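Local coordinates for PA1221 (Pseudomonas aeruginosa, PDB 4DG8), which belongs to the AMP-binding (ANL) superfamily, binds adenosine monophosphate and also carries a phosphopantetheine attachment domain, at residues D60-L65 and S90-L95; Y68-Y73 and L98-H103; V53-L58 and G224-G229; L80-E85 and L129-T134. One frame throughout, in Å; residues are numbered along the deposited sequence.

Interaction 1 (D60-L65 and S90-L95)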
loop_
_atom_site.group_PDB
_atom_site.type_symbol
_atom_site.label_atom_id
_atom_site.label_comp_id
_atom_site.label_asym_id
_atom_site.label_seq_id
_atom_site.Cartn_x
_atom_site.Cartn_y
_atom_site.Cartn_z
ATOM N N ASP A 60 9.842 -23.407 -8.873
ATOM C CA ASP A 60 11.175 -24.007 -8.716
ATOM C C ASP A 60 12.210 -23.031 -8.133
ATOM O O ASP A 60 12.978 -23.378 -7.218
ATOM C CB ASP A 60 11.716 -24.526 -10.053
ATOM C CG ASP A 60 10.974 -25.751 -10.569
ATOM O OD1 ASP A 60 10.196 -26.379 -9.806
ATOM O OD2 ASP A 60 11.192 -26.083 -11.759
ATOM N N SER A 61 12.257 -21.821 -8.681
ATOM C CA SER A 61 13.240 -20.848 -8.211
ATOM C C SER A 61 12.965 -20.471 -6.752
ATOM O O SER A 61 13.879 -20.419 -5.913
ATOM C CB SER A 61 13.255 -19.610 -9.112
ATOM O OG SER A 61 13.572 -19.964 -10.448
ATOM N N ALA A 62 11.696 -20.229 -6.453
ATOM C CA ALA A 62 11.280 -19.857 -5.112
ATOM C C ALA A 62 11.484 -20.996 -4.111
ATOM O O ALA A 62 11.860 -20.756 -2.982
ATOM C CB ALA A 62 9.819 -19.378 -5.109
ATOM N N GLU A 63 11.225 -22.232 -4.523
ATOM C CA GLU A 63 11.496 -23.390 -3.666
ATOM C C GLU A 63 12.982 -23.459 -3.330
ATOM O O GLU A 63 13.351 -23.659 -2.168
ATOM C CB GLU A 63 11.017 -24.700 -4.313
ATOM C CG GLU A 63 9.487 -24.869 -4.337
ATOM C CD GLU A 63 9.029 -26.256 -4.798
ATOM O OE1 GLU A 63 9.669 -26.862 -5.689
ATOM O OE2 GLU A 63 8.023 -26.749 -4.250
ATOM N N GLN A 64 13.838 -23.273 -4.336
ATOM C CA GLN A 64 15.291 -23.293 -4.090
ATOM C C GLN A 64 15.767 -22.203 -3.106
ATOM O O GLN A 64 16.497 -22.467 -2.107
ATOM C CB GLN A 64 16.052 -23.193 -5.415
ATOM C CG GLN A 64 17.555 -23.303 -5.250
ATOM C CD GLN A 64 18.287 -23.203 -6.567
ATOM O OE1 GLN A 64 17.675 -23.257 -7.638
ATOM N NE2 GLN A 64 19.605 -23.049 -6.499
ATOM N N LEU A 65 15.335 -20.971 -3.374
ATOM C CA LEU A 65 15.641 -19.879 -2.462
ATOM C C LEU A 65 15.106 -20.189 -1.053
ATOM O O LEU A 65 15.751 -19.891 -0.044
ATOM C CB LEU A 65 15.069 -18.560 -2.989
ATOM C CG LEU A 65 15.296 -17.348 -2.083
ATOM C CD1 LEU A 65 16.774 -17.226 -1.740
ATOM C CD2 LEU A 65 14.794 -16.070 -2.775
ATOM N N SER A 90 12.991 -10.191 -7.344
ATOM C CA SER A 90 12.325 -9.732 -6.116
ATOM C C SER A 90 10.993 -10.485 -5.862
ATOM O O SER A 90 10.699 -10.906 -4.730
ATOM C CB SER A 90 12.189 -8.196 -6.072
ATOM O OG SER A 90 11.511 -7.697 -7.201
ATOM N N ILE A 91 10.235 -10.696 -6.934
ATOM C CA ILE A 91 9.012 -11.500 -6.906
ATOM C C ILE A 91 9.278 -12.922 -6.377
ATOM O O ILE A 91 8.562 -13.439 -5.495
ATOM C CB ILE A 91 8.387 -11.603 -8.334
ATOM C CG1 ILE A 91 8.066 -10.217 -8.915
ATOM C CG2 ILE A 91 7.152 -12.516 -8.318
ATOM C CD1 ILE A 91 7.107 -9.385 -8.077
ATOM N N THR A 92 10.315 -13.552 -6.925
ATOM C CA THR A 92 10.752 -14.853 -6.431
ATOM C C THR A 92 11.109 -14.806 -4.929
ATOM O O THR A 92 10.801 -15.743 -4.174
ATOM C CB THR A 92 11.948 -15.364 -7.253
ATOM O OG1 THR A 92 11.624 -15.287 -8.648
ATOM C CG2 THR A 92 12.313 -16.799 -6.883
ATOM N N CYS A 93 11.757 -13.730 -4.495
ATOM C CA CYS A 93 12.057 -13.569 -3.067
ATOM C C CYS A 93 10.791 -13.588 -2.236
ATOM O O CYS A 93 10.739 -14.231 -1.193
ATOM C CB CYS A 93 12.769 -12.238 -2.787
ATOM S SG CYS A 93 14.514 -12.233 -3.142
ATOM N N LEU A 94 9.774 -12.857 -2.686
ATOM C CA LEU A 94 8.546 -12.775 -1.895
ATOM C C LEU A 94 7.936 -14.161 -1.738
ATOM O O LEU A 94 7.475 -14.537 -0.645
ATOM C CB LEU A 94 7.520 -11.839 -2.553
ATOM C CG LEU A 94 7.936 -10.375 -2.750
ATOM C CD1 LEU A 94 6.768 -9.613 -3.345
ATOM C CD2 LEU A 94 8.370 -9.737 -1.428
ATOM N N LEU A 95 7.921 -14.929 -2.830
ATOM C CA LEU A 95 7.321 -16.258 -2.724
ATOM C C LEU A 95 8.176 -17.184 -1.842
ATOM O O LEU A 95 7.640 -17.998 -1.100
ATOM C CB LEU A 95 7.086 -16.887 -4.114
ATOM C CG LEU A 95 6.449 -18.277 -4.169
ATOM C CD1 LEU A 95 5.069 -18.275 -3.478
ATOM C CD2 LEU A 95 6.335 -18.771 -5.627
#

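Interaction 2 (Y68-Y73 and L98-H103)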
loop_
_atom_site.group_PDB
_atom_site.type_symbol
_atom_site.label_atom_id
_atom_site.label_comp_id
_atom_site.label_asym_id
_atom_site.label_seq_id
_atom_site.Cartn_x
_atom_site.Cartn_y
_atom_site.Cartn_z
ATOM N N TYR A 68 17.425 -22.197 0.887
ATOM C CA TYR A 68 18.414 -21.338 1.559
ATOM C C TYR A 68 17.865 -20.621 2.841
ATOM O O TYR A 68 18.485 -20.642 3.941
ATOM C CB TYR A 68 18.983 -20.346 0.535
ATOM C CG TYR A 68 19.799 -19.225 1.135
ATOM C CD1 TYR A 68 21.176 -19.339 1.283
ATOM C CD2 TYR A 68 19.184 -18.048 1.552
ATOM C CE1 TYR A 68 21.918 -18.313 1.829
ATOM C CE2 TYR A 68 19.908 -17.020 2.099
ATOM C CZ TYR A 68 21.277 -17.151 2.238
ATOM O OH TYR A 68 21.994 -16.112 2.795
ATOM N N LEU A 69 16.692 -20.004 2.708
ATOM C CA LEU A 69 16.084 -19.302 3.832
ATOM C C LEU A 69 15.857 -20.241 5.020
ATOM O O LEU A 69 16.117 -19.888 6.173
ATOM C CB LEU A 69 14.755 -18.666 3.416
ATOM C CG LEU A 69 14.803 -17.657 2.271
ATOM C CD1 LEU A 69 13.416 -17.030 2.069
ATOM C CD2 LEU A 69 15.860 -16.583 2.558
ATOM N N LEU A 70 15.350 -21.434 4.741
ATOM C CA LEU A 70 15.079 -22.390 5.800
ATOM C C LEU A 70 16.372 -22.871 6.424
ATOM O O LEU A 70 16.413 -23.157 7.616
ATOM C CB LEU A 70 14.261 -23.568 5.279
ATOM C CG LEU A 70 12.812 -23.148 5.054
ATOM C CD1 LEU A 70 12.009 -24.211 4.326
ATOM C CD2 LEU A 70 12.153 -22.728 6.376
ATOM N N GLU A 71 17.430 -22.962 5.617
ATOM C CA GLU A 71 18.723 -23.334 6.178
ATOM C C GLU A 71 19.184 -22.311 7.221
ATOM O O GLU A 71 19.685 -22.686 8.279
ATOM C CB GLU A 71 19.791 -23.522 5.103
ATOM C CG GLU A 71 21.174 -23.699 5.717
ATOM C CD GLU A 71 22.241 -24.070 4.704
ATOM O OE1 GLU A 71 22.300 -23.430 3.625
ATOM O OE2 GLU A 71 23.025 -25.005 5.002
ATOM N N HIS A 72 19.012 -21.025 6.929
ATOM C CA HIS A 72 19.341 -19.994 7.923
ATOM C C HIS A 72 18.280 -19.852 9.029
ATOM O O HIS A 72 18.614 -19.638 10.186
ATOM C CB HIS A 72 19.555 -18.629 7.263
ATOM C CG HIS A 72 20.726 -18.581 6.332
ATOM N ND1 HIS A 72 21.026 -19.602 5.457
ATOM C CD2 HIS A 72 21.658 -17.620 6.124
ATOM C CE1 HIS A 72 22.097 -19.278 4.756
ATOM N NE2 HIS A 72 22.500 -18.080 5.140
ATOM N N TYR A 73 17.003 -19.947 8.667
ATOM C CA TYR A 73 15.923 -19.772 9.640
ATOM C C TYR A 73 14.933 -20.940 9.572
ATOM O O TYR A 73 13.904 -20.853 8.914
ATOM C CB TYR A 73 15.236 -18.400 9.445
ATOM C CG TYR A 73 16.246 -17.273 9.515
ATOM C CD1 TYR A 73 16.702 -16.801 10.742
ATOM C CD2 TYR A 73 16.788 -16.717 8.356
ATOM C CE1 TYR A 73 17.640 -15.807 10.822
ATOM C CE2 TYR A 73 17.745 -15.718 8.423
ATOM C CZ TYR A 73 18.169 -15.266 9.659
ATOM O OH TYR A 73 19.118 -14.266 9.750
ATOM N N LEU A 98 7.517 -16.406 1.753
ATOM C CA LEU A 98 6.246 -16.990 2.201
ATOM C C LEU A 98 6.274 -18.515 2.361
ATOM O O LEU A 98 5.730 -19.056 3.331
ATOM C CB LEU A 98 5.102 -16.576 1.275
ATOM C CG LEU A 98 4.877 -15.065 1.189
ATOM C CD1 LEU A 98 3.613 -14.838 0.399
ATOM C CD2 LEU A 98 4.781 -14.443 2.582
ATOM N N LEU A 99 6.894 -19.190 1.397
ATOM C CA LEU A 99 7.078 -20.642 1.423
ATOM C C LEU A 99 7.796 -21.118 2.675
ATOM O O LEU A 99 7.581 -22.252 3.130
ATOM C CB LEU A 99 7.905 -21.090 0.220
ATOM C CG LEU A 99 7.201 -21.220 -1.142
ATOM C CD1 LEU A 99 8.224 -21.416 -2.295
ATOM C CD2 LEU A 99 6.206 -22.377 -1.092
ATOM N N SER A 100 8.694 -20.273 3.183
ATOM C CA SER A 100 9.481 -20.598 4.378
ATOM C C SER A 100 8.758 -20.348 5.714
ATOM O O SER A 100 9.317 -20.607 6.783
ATOM C CB SER A 100 10.788 -19.800 4.355
ATOM O OG SER A 100 11.445 -19.978 3.117
ATOM N N GLY A 101 7.528 -19.841 5.661
ATOM C CA GLY A 101 6.797 -19.522 6.872
ATOM C C GLY A 101 7.230 -18.162 7.407
ATOM O O GLY A 101 6.812 -17.721 8.479
ATOM N N HIS A 102 8.056 -17.471 6.637
ATOM C CA HIS A 102 8.523 -16.162 7.056
ATOM C C HIS A 102 7.682 -15.050 6.420
ATOM O O HIS A 102 6.820 -15.318 5.581
ATOM C CB HIS A 102 10.013 -16.035 6.718
ATOM C CG HIS A 102 10.855 -17.091 7.363
ATOM N ND1 HIS A 102 10.581 -17.589 8.616
ATOM C CD2 HIS A 102 11.936 -17.774 6.914
ATOM C CE1 HIS A 102 11.469 -18.516 8.927
ATOM N NE2 HIS A 102 12.303 -18.648 7.912
ATOM N N HIS A 103 7.940 -13.805 6.812
ATOM C CA HIS A 103 7.193 -12.670 6.284
ATOM C C HIS A 103 8.132 -11.606 5.741
ATOM O O HIS A 103 9.240 -11.424 6.244
ATOM C CB HIS A 103 6.214 -12.056 7.319
ATOM C CG HIS A 103 6.796 -11.843 8.689
ATOM N ND1 HIS A 103 6.825 -12.833 9.646
ATOM C CD2 HIS A 103 7.306 -10.734 9.283
ATOM C CE1 HIS A 103 7.354 -12.359 10.763
ATOM N NE2 HIS A 103 7.654 -11.086 10.570
#

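Interaction 3 (V53-L58 and G224-G229)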
loop_
_atom_site.group_PDB
_atom_site.type_symbol
_atom_site.label_atom_id
_atom_site.label_comp_id
_atom_site.label_asym_id
_atom_site.label_seq_id
_atom_site.Cartn_x
_atom_site.Cartn_y
_atom_site.Cartn_z
ATOM N N VAL A 53 8.680 -15.598 -17.235
ATOM C CA VAL A 53 8.918 -16.726 -16.352
ATOM C C VAL A 53 7.552 -17.391 -16.168
ATOM O O VAL A 53 6.571 -16.700 -15.894
ATOM C CB VAL A 53 9.473 -16.244 -14.968
ATOM C CG1 VAL A 53 9.441 -17.356 -13.943
ATOM C CG2 VAL A 53 10.895 -15.689 -15.094
ATOM N N ASP A 54 7.461 -18.710 -16.324
ATOM C CA ASP A 54 6.160 -19.352 -16.100
ATOM C C ASP A 54 5.989 -19.851 -14.656
ATOM O O ASP A 54 6.923 -19.791 -13.855
ATOM C CB ASP A 54 5.832 -20.426 -17.174
ATOM C CG ASP A 54 6.698 -21.689 -17.072
ATOM O OD1 ASP A 54 7.184 -22.018 -15.985
ATOM O OD2 ASP A 54 6.858 -22.380 -18.099
ATOM N N TYR A 55 4.795 -20.334 -14.332
ATOM C CA TYR A 55 4.485 -20.730 -12.969
ATOM C C TYR A 55 5.454 -21.772 -12.425
ATOM O O TYR A 55 6.009 -21.580 -11.351
ATOM C CB TYR A 55 3.030 -21.184 -12.829
ATOM C CG TYR A 55 2.106 -20.009 -12.595
ATOM C CD1 TYR A 55 1.670 -19.225 -13.661
ATOM C CD2 TYR A 55 1.708 -19.652 -11.306
ATOM C CE1 TYR A 55 0.840 -18.123 -13.453
ATOM C CE2 TYR A 55 0.864 -18.548 -11.088
ATOM C CZ TYR A 55 0.451 -17.790 -12.167
ATOM O OH TYR A 55 -0.369 -16.711 -11.975
ATOM N N ARG A 56 5.667 -22.856 -13.163
ATOM C CA ARG A 56 6.612 -23.881 -12.729
ATOM C C ARG A 56 8.024 -23.307 -12.483
ATOM O O ARG A 56 8.624 -23.594 -11.463
ATOM C CB ARG A 56 6.648 -25.067 -13.705
ATOM C CG ARG A 56 7.448 -26.284 -13.217
ATOM N N GLN A 57 8.552 -22.500 -13.398
ATOM C CA GLN A 57 9.871 -21.917 -13.172
ATOM C C GLN A 57 9.883 -21.045 -11.910
ATOM O O GLN A 57 10.834 -21.089 -11.137
ATOM C CB GLN A 57 10.338 -21.103 -14.371
ATOM C CG GLN A 57 10.154 -21.837 -15.687
ATOM C CD GLN A 57 10.492 -20.992 -16.902
ATOM O OE1 GLN A 57 9.900 -19.928 -17.128
ATOM N NE2 GLN A 57 11.442 -21.471 -17.704
ATOM N N LEU A 58 8.825 -20.263 -11.715
ATOM C CA LEU A 58 8.711 -19.396 -10.542
ATOM C C LEU A 58 8.735 -20.227 -9.264
ATOM O O LEU A 58 9.510 -19.939 -8.352
ATOM C CB LEU A 58 7.445 -18.529 -10.599
ATOM C CG LEU A 58 7.302 -17.568 -9.414
ATOM C CD1 LEU A 58 8.614 -16.811 -9.176
ATOM C CD2 LEU A 58 6.130 -16.608 -9.558
ATOM N N GLY A 224 -2.836 -10.445 -6.784
ATOM C CA GLY A 224 -4.022 -10.492 -7.621
ATOM C C GLY A 224 -3.780 -11.277 -8.913
ATOM O O GLY A 224 -4.647 -12.021 -9.371
ATOM N N ALA A 225 -2.614 -11.083 -9.522
ATOM C CA ALA A 225 -2.190 -11.922 -10.645
ATOM C C ALA A 225 -1.870 -13.347 -10.244
ATOM O O ALA A 225 -2.500 -14.302 -10.729
ATOM C CB ALA A 225 -0.958 -11.320 -11.320
ATOM N N LEU A 226 -0.894 -13.500 -9.346
ATOM C CA LEU A 226 -0.322 -14.832 -9.136
ATOM C C LEU A 226 -1.300 -15.804 -8.473
ATOM O O LEU A 226 -1.197 -17.014 -8.645
ATOM C CB LEU A 226 0.978 -14.758 -8.322
ATOM C CG LEU A 226 2.167 -14.047 -8.981
ATOM C CD1 LEU A 226 3.314 -13.964 -7.995
ATOM C CD2 LEU A 226 2.601 -14.803 -10.239
ATOM N N LEU A 227 -2.235 -15.285 -7.691
ATOM C CA LEU A 227 -3.190 -16.168 -7.036
ATOM C C LEU A 227 -4.370 -16.503 -7.960
ATOM O O LEU A 227 -5.232 -17.322 -7.631
ATOM C CB LEU A 227 -3.646 -15.574 -5.690
ATOM C CG LEU A 227 -2.491 -15.362 -4.708
ATOM C CD1 LEU A 227 -3.023 -14.888 -3.367
ATOM C CD2 LEU A 227 -1.639 -16.649 -4.541
ATOM N N ASN A 228 -4.438 -15.811 -9.095
ATOM C CA ASN A 228 -5.392 -16.142 -10.158
ATOM C C ASN A 228 -4.891 -16.810 -11.446
ATOM O O ASN A 228 -5.656 -16.943 -12.404
ATOM C CB ASN A 228 -6.346 -14.978 -10.412
ATOM C CG ASN A 228 -7.185 -14.684 -9.193
ATOM O OD1 ASN A 228 -8.105 -15.442 -8.866
ATOM N ND2 ASN A 228 -6.830 -13.622 -8.467
ATOM N N GLY A 229 -3.611 -17.173 -11.500
ATOM C CA GLY A 229 -3.062 -17.744 -12.724
ATOM C C GLY A 229 -2.775 -16.670 -13.771
ATOM O O GLY A 229 -2.598 -16.974 -14.957
#

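Interaction 4 (L80-E85 and L129-T134)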
loop_
_atom_site.group_PDB
_atom_site.type_symbol
_atom_site.label_atom_id
_atom_site.label_comp_id
_atom_site.label_asym_id
_atom_site.label_seq_id
_atom_site.Cartn_x
_atom_site.Cartn_y
_atom_site.Cartn_z
ATOM N N LEU A 80 11.878 -11.011 7.086
ATOM C CA LEU A 80 12.963 -10.980 6.124
ATOM C C LEU A 80 12.780 -9.810 5.169
ATOM O O LEU A 80 11.679 -9.587 4.630
ATOM C CB LEU A 80 13.027 -12.301 5.357
ATOM C CG LEU A 80 13.387 -13.541 6.179
ATOM C CD1 LEU A 80 13.221 -14.789 5.306
ATOM C CD2 LEU A 80 14.808 -13.424 6.698
ATOM N N GLY A 81 13.872 -9.081 4.940
ATOM C CA GLY A 81 13.841 -7.880 4.128
ATOM C C GLY A 81 14.062 -8.141 2.653
ATOM O O GLY A 81 14.730 -9.100 2.288
ATOM N N VAL A 82 13.509 -7.272 1.810
ATOM C CA VAL A 82 13.741 -7.328 0.376
ATOM C C VAL A 82 14.058 -5.941 -0.127
ATOM O O VAL A 82 13.310 -4.997 0.152
ATOM C CB VAL A 82 12.515 -7.851 -0.369
ATOM C CG1 VAL A 82 12.739 -7.804 -1.896
ATOM C CG2 VAL A 82 12.200 -9.259 0.091
ATOM N N TYR A 83 15.180 -5.810 -0.836
ATOM C CA TYR A 83 15.507 -4.562 -1.526
ATOM C C TYR A 83 15.653 -4.775 -3.028
ATOM O O TYR A 83 16.250 -5.757 -3.476
ATOM C CB TYR A 83 16.779 -3.910 -0.950
ATOM C CG TYR A 83 17.267 -2.730 -1.787
ATOM C CD1 TYR A 83 16.594 -1.517 -1.773
ATOM C CD2 TYR A 83 18.398 -2.841 -2.599
ATOM C CE1 TYR A 83 17.023 -0.448 -2.538
ATOM C CE2 TYR A 83 18.846 -1.767 -3.371
ATOM C CZ TYR A 83 18.151 -0.578 -3.336
ATOM O OH TYR A 83 18.575 0.482 -4.103
ATOM N N GLY A 84 15.031 -3.898 -3.802
ATOM C CA GLY A 84 15.402 -3.670 -5.189
ATOM C C GLY A 84 14.208 -3.223 -6.026
ATOM O O GLY A 84 13.065 -3.338 -5.580
ATOM N N GLU A 85 14.465 -2.767 -7.250
ATOM C CA GLU A 85 13.395 -2.423 -8.189
ATOM C C GLU A 85 12.656 -3.694 -8.601
ATOM O O GLU A 85 13.204 -4.788 -8.487
ATOM C CB GLU A 85 13.959 -1.738 -9.445
ATOM C CG GLU A 85 14.627 -0.388 -9.200
ATOM C CD GLU A 85 13.697 0.617 -8.548
ATOM O OE1 GLU A 85 12.467 0.472 -8.687
ATOM O OE2 GLU A 85 14.194 1.549 -7.886
ATOM N N LEU A 129 17.362 -9.444 1.687
ATOM C CA LEU A 129 17.724 -10.037 0.404
ATOM C C LEU A 129 17.908 -8.917 -0.601
ATOM O O LEU A 129 16.947 -8.271 -0.981
ATOM C CB LEU A 129 16.608 -10.966 -0.065
ATOM C CG LEU A 129 16.389 -12.184 0.830
ATOM C CD1 LEU A 129 15.247 -13.032 0.296
ATOM C CD2 LEU A 129 17.688 -12.990 0.898
ATOM N N ASP A 130 19.142 -8.705 -1.050
ATOM C CA ASP A 130 19.434 -7.578 -1.924
ATOM C C ASP A 130 19.271 -8.022 -3.359
ATOM O O ASP A 130 20.024 -8.867 -3.828
ATOM C CB ASP A 130 20.877 -7.099 -1.696
ATOM C CG ASP A 130 21.214 -5.839 -2.492
ATOM O OD1 ASP A 130 20.476 -5.506 -3.434
ATOM O OD2 ASP A 130 22.218 -5.182 -2.176
ATOM N N CYS A 131 18.264 -7.487 -4.049
ATOM C CA CYS A 131 18.010 -7.870 -5.437
ATOM C C CYS A 131 18.553 -6.891 -6.458
ATOM O O CYS A 131 18.367 -7.103 -7.653
ATOM C CB CYS A 131 16.512 -8.078 -5.703
ATOM S SG CYS A 131 15.788 -9.404 -4.752
ATOM N N SER A 132 19.192 -5.812 -6.009
ATOM C CA SER A 132 19.679 -4.807 -6.956
ATOM C C SER A 132 20.711 -5.424 -7.891
ATOM O O SER A 132 21.393 -6.391 -7.547
ATOM C CB SER A 132 20.271 -3.599 -6.233
ATOM O OG SER A 132 21.338 -3.985 -5.386
ATOM N N THR A 133 20.797 -4.903 -9.099
ATOM C CA THR A 133 21.839 -5.366 -9.994
ATOM C C THR A 133 23.142 -4.639 -9.670
ATOM O O THR A 133 24.217 -5.238 -9.646
ATOM C CB THR A 133 21.452 -5.144 -11.453
ATOM O OG1 THR A 133 21.265 -3.743 -11.678
ATOM C CG2 THR A 133 20.156 -5.888 -11.765
ATOM N N THR A 134 23.032 -3.340 -9.414
ATOM C CA THR A 134 24.203 -2.517 -9.129
ATOM C C THR A 134 24.475 -2.453 -7.623
ATOM O O THR A 134 23.548 -2.269 -6.830
ATOM C CB THR A 134 24.048 -1.094 -9.715
ATOM O OG1 THR A 134 25.153 -0.280 -9.302
ATOM C CG2 THR A 134 22.744 -0.452 -9.253
#

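Interaction 1 (D60-L65 and S90-L95)
Ala62 and Thr92 mark the crossing of two helices, their CA atoms 5.2 Å apart where the short axes come within 8.3 Å of each other at -60°. Thr92 reaches across with its methyl group: CG2 lies 3.5 Å from the backbone N of Ala62 and 3.7 Å from CB of Ser61. This branch is anti to the backbone N of Thr92, so what threonine turns to the neighbouring helix is its methyl, while its hydroxyl bonds to Arg88 O in its own helix. Ser61 behaves alike, its OG bonding to Gln57 O. The two helices, 55-72 and 88-99, pack on one another beside the sheet of the alpha/beta fold; helix 88-99 is the connection of a beta-alpha-beta unit between the parallel strands 79-83 and 103-106. Alanine suits position 62 because its small CB lets the backbones come close and still meets Leu95 CD2 at 3.6 Å. One turn further along helix 55-72, Leu65 extends with CG anti to its backbone N (chi1 178°), and its CD2 branch settles 3.7 Å from Cys93 CA and 3.9 Å from Cys93 SG. The CB of Cys93 points away from helix 55-72, and its side chain also touches Cys131 and Val146.

Interaction 2 (Y68-Y73 and L98-H103)
Ser100 comes just after the last turn of helix 88-99 and fits between Leu69 and Leu70. Its OG is 3.6 Å from Leu69 CB, yet this is only packing: the hydroxyl is engaged by hydrogen bonds with Ala96 O and with Ser66 OG of helix 55-72, so a small polar residue can be buried here. Leu70 meets the CB side of the serine, its CD2 branch 3.8 Å from Ser100 CB and 3.6 Å from Ser100 O. Gly101 then turns the chain out of the helix with a positive phi of 82°, a Schellman motif, where a side chain would clash with the preceding carbonyl. His102 follows and supplies the polar link: NE2 donates to Tyr73 O over 2.9 Å, a bent bond (141° at the hydrogen) whose acceptor lies close to the imidazole plane. Its CG is anti to its own carbonyl carbon (chi1 -58°), which carries the ring toward Tyr73, and Ser100 O lies 3.6 Å above the centre of one ring face. ND1 accepts from Val78 N, and the two bonds fix how the ring is turned. With His103 the chain enters strand 103-106, its backbone bonded to Val78 and Leu80. The contact joins the C-terminal ends of helices 55-72 and 88-99 over strand 79-83, where Leu69, Tyr73 and His102 all touch Leu80, while the Tyr73 side chain continues to Arg126 and Leu127 of strand 125-130.

Interaction 3 (V53-L58 and G224-G229)
The first turn of helix 55-72, fixed by a capping box, sends Tyr55 against the turn that follows helix 217-226. In the box, Gln57 N donates to Asp54 OD1 at 3.0 Å, and Gln57 OE1 receives Asp54 N in return at 2.8 Å; Asp54 thus satisfies an amide that the helix start leaves without a backbone acceptor. The turn opposite leads from the helix into strand 231-234, which belongs to the same four-stranded sheet as strand 51-54, so the contact connects two places where that sheet passes to or from a helix. Tyr55 is long enough to reach the turn with its phenol end. Its OH lies tightly against Gly229 CA, at 3.0 Å, and is hydrogen-bonded to Gly230 O just beyond. Glycine fits at 229 because the chain turns there with a positive phi of 78°. The edge of the ring meets Leu226 O, which lies in the ring plane 3.5 Å from CE2, and Phe33 meets the ring from helix 29-39. Leu58, its CG anti to the backbone N (chi1 -178°), reaches tip to tip for Leu226, their CD2 methyls 4.0 Å apart. Within the turn, Asn228 ND2, which also bonds to Cys193 O, donates almost straight (177°) to Gly224 O at 2.9 Å.

Interaction 4 (L80-E85 and L129-T134)
Tyr83 and Asp130 run side by side off one face of a sheet, and the carboxylate oxygen OD1 lies in the plane of the ring, 3.5 Å from CD2 at its edge. The planes of ring and carboxylate are 71° apart. These residues are register partners in the parallel strands 79-83 and 125-130, neighbours in the seven-stranded mixed sheet of the alpha/beta fold. Three backbone bonds hold the pair: Leu129 N to Gly81 O (2.7 Å), Tyr83 N to Leu129 O (3.0 Å) and Cys131 N to Tyr83 O (2.7 Å), the last continuing as the second strand gives way to a turn. There Asp130 folds the chain into an Asx turn, OD1 accepting from Ser132 N at 2.9 Å and from Ser132 OG at 2.6 Å. The hydroxyl reaches it by standing between the backbone N and carbonyl carbon of Ser132 (chi1 58°), and two donors on one oxygen hold the carboxylate steady. Ser132 also sets its CB 3.7 Å from CE2 of the tyrosine. Gly84, just past the first strand, stays beside Ser132, with a phi of 151° at which a side chain would press on the carbonyl of Tyr83 and crowd Cys131 CB. Val82 and Leu129 use the other face, meeting Ile97 and Cys93 of helix 88-99 respectively; on this side Val82 CG1 comes to 4.5 Å from Cys131 SG.

Overall arrangement
Interactions 1 and 2 lie along the same two helices, 55-72 and 88-99, their centres 10 Å apart, with Leu99 CD1 touching Ala62 C at 3.8 Å. At the start of helix 55-72, interaction 3 adjoins interaction 1 through Leu58, whose CD1 is 3.4 Å from Thr92 OG1. Interaction 4 supplies the sheet beneath: Cys93 SG packs 3.5 Å from Cys131 SG, and His103 O of interaction 2 lies 2.8 Å from Leu80 N, probably a hydrogen bond. Interactions 3 and 4 do not touch, being about 11 Å apart at their nearest atoms. None of the residues of these four contacts is among those lining the adenosine monophosphate pocket, which fall between 284 and 428.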